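PDB 6M7Z: bradyzoite pseudokinase 1 from Toxoplasma gondii, which is a pseudokinase that lacks the glycine-rich loop and probably helps regulate the membrane ultrastructure of the parasitophorous vacuole. Local coordinates for residues A[96-101]-A[122-127]; A[152-157]-A[288-293]. One frame throughout, in Å; residues are numbered along the deposited sequence.

Contact 1 (A[96-101]-A[122-127]); sequences YLYREI and TYIFHP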
loop_
_atom_site.group_PDB
_atom_site.type_symbol
_atom_site.label_atom_id
_atom_site.label_comp_id
_atom_site.label_asym_id
_atom_site.label_seq_id
_atom_site.Cartn_x
_atom_site.Cartn_y
_atom_site.Cartn_z
ATOM N N TYR A 96 -1.393 10.698 -10.151
ATOM C CA TYR A 96 -0.171 11.316 -10.629
ATOM C C TYR A 96 1.047 10.484 -10.190
ATOM O O TYR A 96 1.906 10.189 -11.020
ATOM C CB TYR A 96 -0.080 12.758 -10.122
ATOM C CG TYR A 96 1.146 13.501 -10.581
ATOM C CD1 TYR A 96 2.336 13.413 -9.892
ATOM C CD2 TYR A 96 1.118 14.288 -11.714
ATOM C CE1 TYR A 96 3.457 14.120 -10.301
ATOM C CE2 TYR A 96 2.236 14.973 -12.156
ATOM C CZ TYR A 96 3.415 14.888 -11.449
ATOM O OH TYR A 96 4.527 15.559 -11.873
ATOM N N LEU A 97 1.139 10.130 -8.899
ATOM C CA LEU A 97 2.251 9.307 -8.417
ATOM C C LEU A 97 2.361 8.029 -9.250
ATOM O O LEU A 97 3.448 7.681 -9.675
ATOM C CB LEU A 97 2.073 8.926 -6.948
ATOM C CG LEU A 97 2.232 10.035 -5.918
ATOM C CD1 LEU A 97 2.229 9.429 -4.509
ATOM C CD2 LEU A 97 3.518 10.826 -6.116
ATOM N N TYR A 98 1.239 7.344 -9.471
ATOM C CA TYR A 98 1.270 6.051 -10.162
ATOM C C TYR A 98 1.718 6.222 -11.614
ATOM O O TYR A 98 2.452 5.371 -12.107
ATOM C CB TYR A 98 -0.073 5.314 -10.056
ATOM C CG TYR A 98 -0.181 4.468 -8.811
ATOM C CD1 TYR A 98 0.519 3.281 -8.704
ATOM C CD2 TYR A 98 -0.956 4.857 -7.732
ATOM C CE1 TYR A 98 0.437 2.484 -7.574
ATOM C CE2 TYR A 98 -1.049 4.075 -6.592
ATOM C CZ TYR A 98 -0.356 2.874 -6.511
ATOM O OH TYR A 98 -0.440 2.091 -5.391
ATOM N N ARG A 99 1.302 7.317 -12.270
ATOM C CA ARG A 99 1.535 7.499 -13.715
ATOM C C ARG A 99 2.910 8.128 -14.004
ATOM O O ARG A 99 3.492 7.835 -15.044
ATOM C CB ARG A 99 0.433 8.370 -14.319
ATOM C CG ARG A 99 -0.927 7.688 -14.366
ATOM C CD ARG A 99 -2.058 8.677 -14.595
ATOM N NE ARG A 99 -2.150 9.097 -15.982
ATOM C CZ ARG A 99 -2.754 8.408 -16.947
ATOM N NH1 ARG A 99 -3.267 7.211 -16.710
ATOM N NH2 ARG A 99 -2.832 8.921 -18.159
ATOM N N GLU A 100 3.407 9.001 -13.115
ATOM C CA GLU A 100 4.554 9.843 -13.420
ATOM C C GLU A 100 5.771 9.542 -12.530
ATOM O O GLU A 100 6.858 9.951 -12.890
ATOM C CB GLU A 100 4.215 11.324 -13.251
ATOM C CG GLU A 100 2.962 11.764 -13.976
ATOM C CD GLU A 100 2.939 11.544 -15.489
ATOM O OE1 GLU A 100 4.013 11.566 -16.117
ATOM O OE2 GLU A 100 1.832 11.355 -16.041
ATOM N N ILE A 101 5.616 8.878 -11.383
ATOM C CA ILE A 101 6.709 8.837 -10.399
ATOM C C ILE A 101 7.093 7.404 -10.002
ATOM O O ILE A 101 8.273 7.098 -9.877
ATOM C CB ILE A 101 6.353 9.705 -9.180
ATOM C CG1 ILE A 101 6.199 11.159 -9.634
ATOM C CG2 ILE A 101 7.386 9.534 -8.065
ATOM C CD1 ILE A 101 6.379 12.189 -8.530
ATOM N N THR A 122 -12.597 10.534 -9.513
ATOM C CA THR A 122 -11.424 9.854 -10.067
ATOM C C THR A 122 -11.385 8.414 -9.540
ATOM O O THR A 122 -11.917 8.144 -8.443
ATOM C CB THR A 122 -10.128 10.588 -9.711
ATOM O OG1 THR A 122 -9.968 10.590 -8.281
ATOM C CG2 THR A 122 -10.109 12.008 -10.236
ATOM N N TYR A 123 -10.766 7.513 -10.317
ATOM C CA TYR A 123 -10.710 6.096 -10.024
ATOM C C TYR A 123 -9.259 5.592 -10.131
ATOM O O TYR A 123 -8.529 5.983 -11.037
ATOM C CB TYR A 123 -11.537 5.275 -11.011
ATOM C CG TYR A 123 -13.006 5.585 -11.096
ATOM C CD1 TYR A 123 -13.463 6.729 -11.728
ATOM C CD2 TYR A 123 -13.942 4.694 -10.629
ATOM C CE1 TYR A 123 -14.813 7.010 -11.836
ATOM C CE2 TYR A 123 -15.302 4.956 -10.723
ATOM C CZ TYR A 123 -15.739 6.107 -11.349
ATOM O OH TYR A 123 -17.075 6.371 -11.451
ATOM N N ILE A 124 -8.853 4.728 -9.199
ATOM C CA ILE A 124 -7.669 3.920 -9.313
ATOM C C ILE A 124 -8.084 2.468 -9.084
ATOM O O ILE A 124 -8.681 2.156 -8.064
ATOM C CB ILE A 124 -6.576 4.309 -8.295
ATOM C CG1 ILE A 124 -6.156 5.765 -8.422
ATOM C CG2 ILE A 124 -5.367 3.369 -8.413
ATOM C CD1 ILE A 124 -5.041 6.140 -7.470
ATOM N N PHE A 125 -7.735 1.594 -10.022
ATOM C CA PHE A 125 -8.020 0.190 -9.889
ATOM C C PHE A 125 -6.766 -0.511 -9.339
ATOM O O PHE A 125 -5.629 -0.163 -9.669
ATOM C CB PHE A 125 -8.537 -0.354 -11.218
ATOM C CG PHE A 125 -9.922 0.137 -11.574
ATOM C CD1 PHE A 125 -10.106 1.336 -12.243
ATOM C CD2 PHE A 125 -11.049 -0.582 -11.198
ATOM C CE1 PHE A 125 -11.382 1.805 -12.526
ATOM C CE2 PHE A 125 -12.323 -0.108 -11.478
ATOM C CZ PHE A 125 -12.493 1.083 -12.152
ATOM N N HIS A 126 -6.999 -1.477 -8.448
ATOM C CA HIS A 126 -5.976 -2.313 -7.853
ATOM C C HIS A 126 -6.398 -3.767 -7.971
ATOM O O HIS A 126 -7.583 -4.059 -8.061
ATOM C CB HIS A 126 -5.774 -1.983 -6.366
ATOM C CG HIS A 126 -5.261 -0.615 -6.108
ATOM N ND1 HIS A 126 -4.024 -0.209 -6.533
ATOM C CD2 HIS A 126 -5.813 0.427 -5.451
ATOM C CE1 HIS A 126 -3.834 1.048 -6.161
ATOM N NE2 HIS A 126 -4.929 1.466 -5.510
ATOM N N PRO A 127 -5.448 -4.725 -7.879
ATOM C CA PRO A 127 -5.814 -6.117 -7.676
ATOM C C PRO A 127 -6.604 -6.179 -6.362
ATOM O O PRO A 127 -6.309 -5.420 -5.427
ATOM C CB PRO A 127 -4.485 -6.867 -7.561
ATOM C CG PRO A 127 -3.424 -5.905 -8.038
ATOM C CD PRO A 127 -3.992 -4.512 -7.888
#

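Contact 2 (A[152-157]-A[288-293]); sequences NMVAAL and EEIMKD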
loop_
_atom_site.group_PDB
_atom_site.type_symbol
_atom_site.label_atom_id
_atom_site.label_comp_id
_atom_site.label_asym_id
_atom_site.label_seq_id
_atom_site.Cartn_x
_atom_site.Cartn_y
_atom_site.Cartn_z
ATOM N N ASN A 152 9.992 -8.133 4.879
ATOM C CA ASN A 152 9.153 -7.739 3.728
ATOM C C ASN A 152 8.715 -6.268 3.908
ATOM O O ASN A 152 8.784 -5.458 2.975
ATOM C CB ASN A 152 8.002 -8.745 3.571
ATOM C CG ASN A 152 7.257 -8.683 2.245
ATOM O OD1 ASN A 152 7.038 -7.607 1.688
ATOM N ND2 ASN A 152 6.827 -9.836 1.741
ATOM N N MET A 153 8.333 -5.909 5.143
ATOM C CA MET A 153 7.817 -4.587 5.441
ATOM C C MET A 153 8.928 -3.531 5.355
ATOM O O MET A 153 8.721 -2.472 4.724
ATOM C CB MET A 153 7.150 -4.546 6.819
ATOM C CG MET A 153 5.742 -5.142 6.829
ATOM S SD MET A 153 5.175 -5.715 8.451
ATOM C CE MET A 153 4.950 -4.146 9.283
ATOM N N VAL A 154 10.090 -3.815 5.959
ATOM C CA VAL A 154 11.262 -2.916 5.900
ATOM C C VAL A 154 11.688 -2.723 4.438
ATOM O O VAL A 154 11.981 -1.616 4.015
ATOM C CB VAL A 154 12.449 -3.445 6.735
ATOM C CG1 VAL A 154 13.680 -2.570 6.593
ATOM C CG2 VAL A 154 12.126 -3.587 8.201
ATOM N N ALA A 155 11.748 -3.821 3.685
ATOM C CA ALA A 155 12.206 -3.793 2.301
ATOM C C ALA A 155 11.275 -2.907 1.470
ATOM O O ALA A 155 11.728 -2.167 0.608
ATOM C CB ALA A 155 12.268 -5.192 1.728
ATOM N N ALA A 156 9.968 -3.026 1.731
ATOM C CA ALA A 156 8.956 -2.304 0.971
ATOM C C ALA A 156 9.148 -0.794 1.183
ATOM O O ALA A 156 9.152 -0.015 0.214
ATOM C CB ALA A 156 7.587 -2.765 1.374
ATOM N N LEU A 157 9.354 -0.405 2.444
ATOM C CA LEU A 157 9.573 0.989 2.803
ATOM C C LEU A 157 10.848 1.518 2.128
ATOM O O LEU A 157 10.855 2.621 1.572
ATOM C CB LEU A 157 9.692 1.111 4.327
ATOM C CG LEU A 157 9.839 2.537 4.856
ATOM C CD1 LEU A 157 8.758 3.435 4.296
ATOM C CD2 LEU A 157 9.794 2.556 6.368
ATOM N N GLU A 288 19.250 0.908 6.771
ATOM C CA GLU A 288 20.453 0.077 6.558
ATOM C C GLU A 288 20.805 -0.669 7.857
ATOM O O GLU A 288 21.057 -1.872 7.841
ATOM C CB GLU A 288 21.651 0.910 6.071
ATOM C CG GLU A 288 21.364 1.947 4.984
ATOM C CD GLU A 288 20.712 1.453 3.697
ATOM O OE1 GLU A 288 20.974 0.297 3.304
ATOM O OE2 GLU A 288 19.941 2.228 3.088
ATOM N N GLU A 289 20.806 0.050 8.985
ATOM C CA GLU A 289 21.095 -0.546 10.293
ATOM C C GLU A 289 20.001 -1.551 10.672
ATOM O O GLU A 289 20.313 -2.624 11.174
ATOM C CB GLU A 289 21.245 0.539 11.358
ATOM C CG GLU A 289 22.475 1.403 11.162
ATOM C CD GLU A 289 22.518 2.649 12.025
ATOM O OE1 GLU A 289 23.324 3.549 11.717
ATOM O OE2 GLU A 289 21.747 2.716 12.995
ATOM N N ILE A 290 18.730 -1.211 10.411
ATOM C CA ILE A 290 17.601 -2.111 10.694
ATOM C C ILE A 290 17.801 -3.438 9.945
ATOM O O ILE A 290 17.552 -4.502 10.510
ATOM C CB ILE A 290 16.251 -1.458 10.331
ATOM C CG1 ILE A 290 15.881 -0.342 11.308
ATOM C CG2 ILE A 290 15.139 -2.502 10.218
ATOM C CD1 ILE A 290 14.852 0.621 10.775
ATOM N N MET A 291 18.236 -3.362 8.679
ATOM C CA MET A 291 18.387 -4.544 7.823
ATOM C C MET A 291 19.522 -5.458 8.320
ATOM O O MET A 291 19.541 -6.641 7.983
ATOM C CB MET A 291 18.646 -4.133 6.366
ATOM C CG MET A 291 17.385 -3.720 5.630
ATOM S SD MET A 291 17.641 -3.491 3.855
ATOM C CE MET A 291 15.982 -3.733 3.229
ATOM N N LYS A 292 20.435 -4.933 9.145
ATOM C CA LYS A 292 21.524 -5.734 9.728
ATOM C C LYS A 292 21.198 -6.158 11.169
ATOM O O LYS A 292 22.077 -6.616 11.881
ATOM C CB LYS A 292 22.836 -4.944 9.669
ATOM C CG LYS A 292 23.571 -5.025 8.345
ATOM C CD LYS A 292 24.506 -3.843 8.147
ATOM C CE LYS A 292 25.003 -3.688 6.726
ATOM N NZ LYS A 292 25.447 -2.298 6.481
ATOM N N ASP A 293 19.935 -6.031 11.596
ATOM C CA ASP A 293 19.533 -6.442 12.938
ATOM C C ASP A 293 19.627 -7.966 13.028
ATOM O O ASP A 293 19.422 -8.665 12.029
ATOM C CB ASP A 293 18.137 -5.909 13.295
ATOM C CG ASP A 293 17.715 -6.139 14.740
ATOM O OD1 ASP A 293 17.167 -7.221 15.028
ATOM O OD2 ASP A 293 17.953 -5.235 15.581
#

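Contact 1 (A[96-101]-A[122-127])
Tyr98 and His126 reach each other through their first torsions. In Tyr98, chi1 of -87° carries the phenol off the helix toward strand 121-127; in His126, CG stands opposite the carbonyl carbon (chi1 -64°), which swings the imidazole to meet it. The two side chains meet almost perpendicularly and form an offset edge-to-face pair, the imidazole edge turned to the phenol face, with ring centroids 5.8 Å apart and planes at 60°. His126 CE1 does the touching: it lies 3.6 Å from Tyr98 OH and 3.9 Å from Tyr98 CZ, and CZ sits in the imidazole plane. This is the N-lobe of a kinase-like fold, where helix 88-101, which probably corresponds to αC, packs on the antiparallel sheet. Beside the rings, the tip of Ile124 supplies the apolar part of the contact, its CD1 being 4.3 Å from Tyr98 CD2; Ile124 also rests on Glu94 and Pro95, one turn earlier on the helix. Both rings are tethered at their polar atoms. Tyr98 OH is hydrogen-bonded to the carbonyl of Leu110. His126 ND1 is bonded to Pro111 O and its NE2 to Lys79 NZ on the neighbouring strand 76-82; hydrogen bonds at both nitrogens would hold the rotation of the imidazole while CE1, the carbon between them, faces the phenol.

Contact 2 (A[152-157]-A[288-293])
Val154 and Met291 mark the closest backbone approach, their CA atoms 7.6 Å apart, with helix 146-161 on one side and the short helix 287-291 on the other. The sequence and order of helices fit the C-lobe of a protein kinase fold, in which these would correspond to the αE and αI helices. Residues 152-157 are regular: Ala156 N bonds to Asn152 O, four residues back. Across from them Lys292 N bonds to Glu289 O and, weakly, to Glu288 O, and Asp293 N takes the carbonyl of Ile290, three residues back. Before it, Thr286 OG1 accepts the N-H of Glu289.

The interface itself is wholly apolar. Val154 points at the other helix and presents both methyls: CG1 lies anti to the backbone N (chi1 176°), and the branched end straddles the CG2 methyl of Ile290, which is 3.8 Å from Val154 CG2 and 3.9 Å from Val154 CG1. The Val154 and Ile290 side chains meet at a slant. Val154 CG1 also touches the gamma carbon of the methionine, 4.0 Å from Met291 CG, and these two side chains run antiparallel alongside one another. Phe241 of helix 230-248 packs on Val154 as well, while Phe301 and Glu305 of helix 301-306 lie against Met291.

Because the Met291 chain is extended beyond CG (chi2 -171°, chi3 156°), its end travels along the flank of Val154 to the next residue. There the terminal methyl reaches the small Ala155 and lies against its backbone: Met291 CE is 3.9 Å from Ala155 CA and 4.3 Å from Ala155 CB.

In the fold
Contacts 1 and 2 share no element and lie on opposite sides of the chain's centre, one in each lobe, with centres 26 Å apart and nearest atoms about 11 Å apart. Both are buried, yet their partners differ: 96-101 with 122-127 sets a helix on a sheet close to it in sequence, whereas 152-157 with 288-293 joins two helices separated by 130 residues. Their chemistry follows. In contact 1 aromatic rings with polar ends meet; contact 2 is aliphatic chains and a thioether among neighbouring helices. The loop carrying Leu108, Leu110 and Pro111 comes near both contacts.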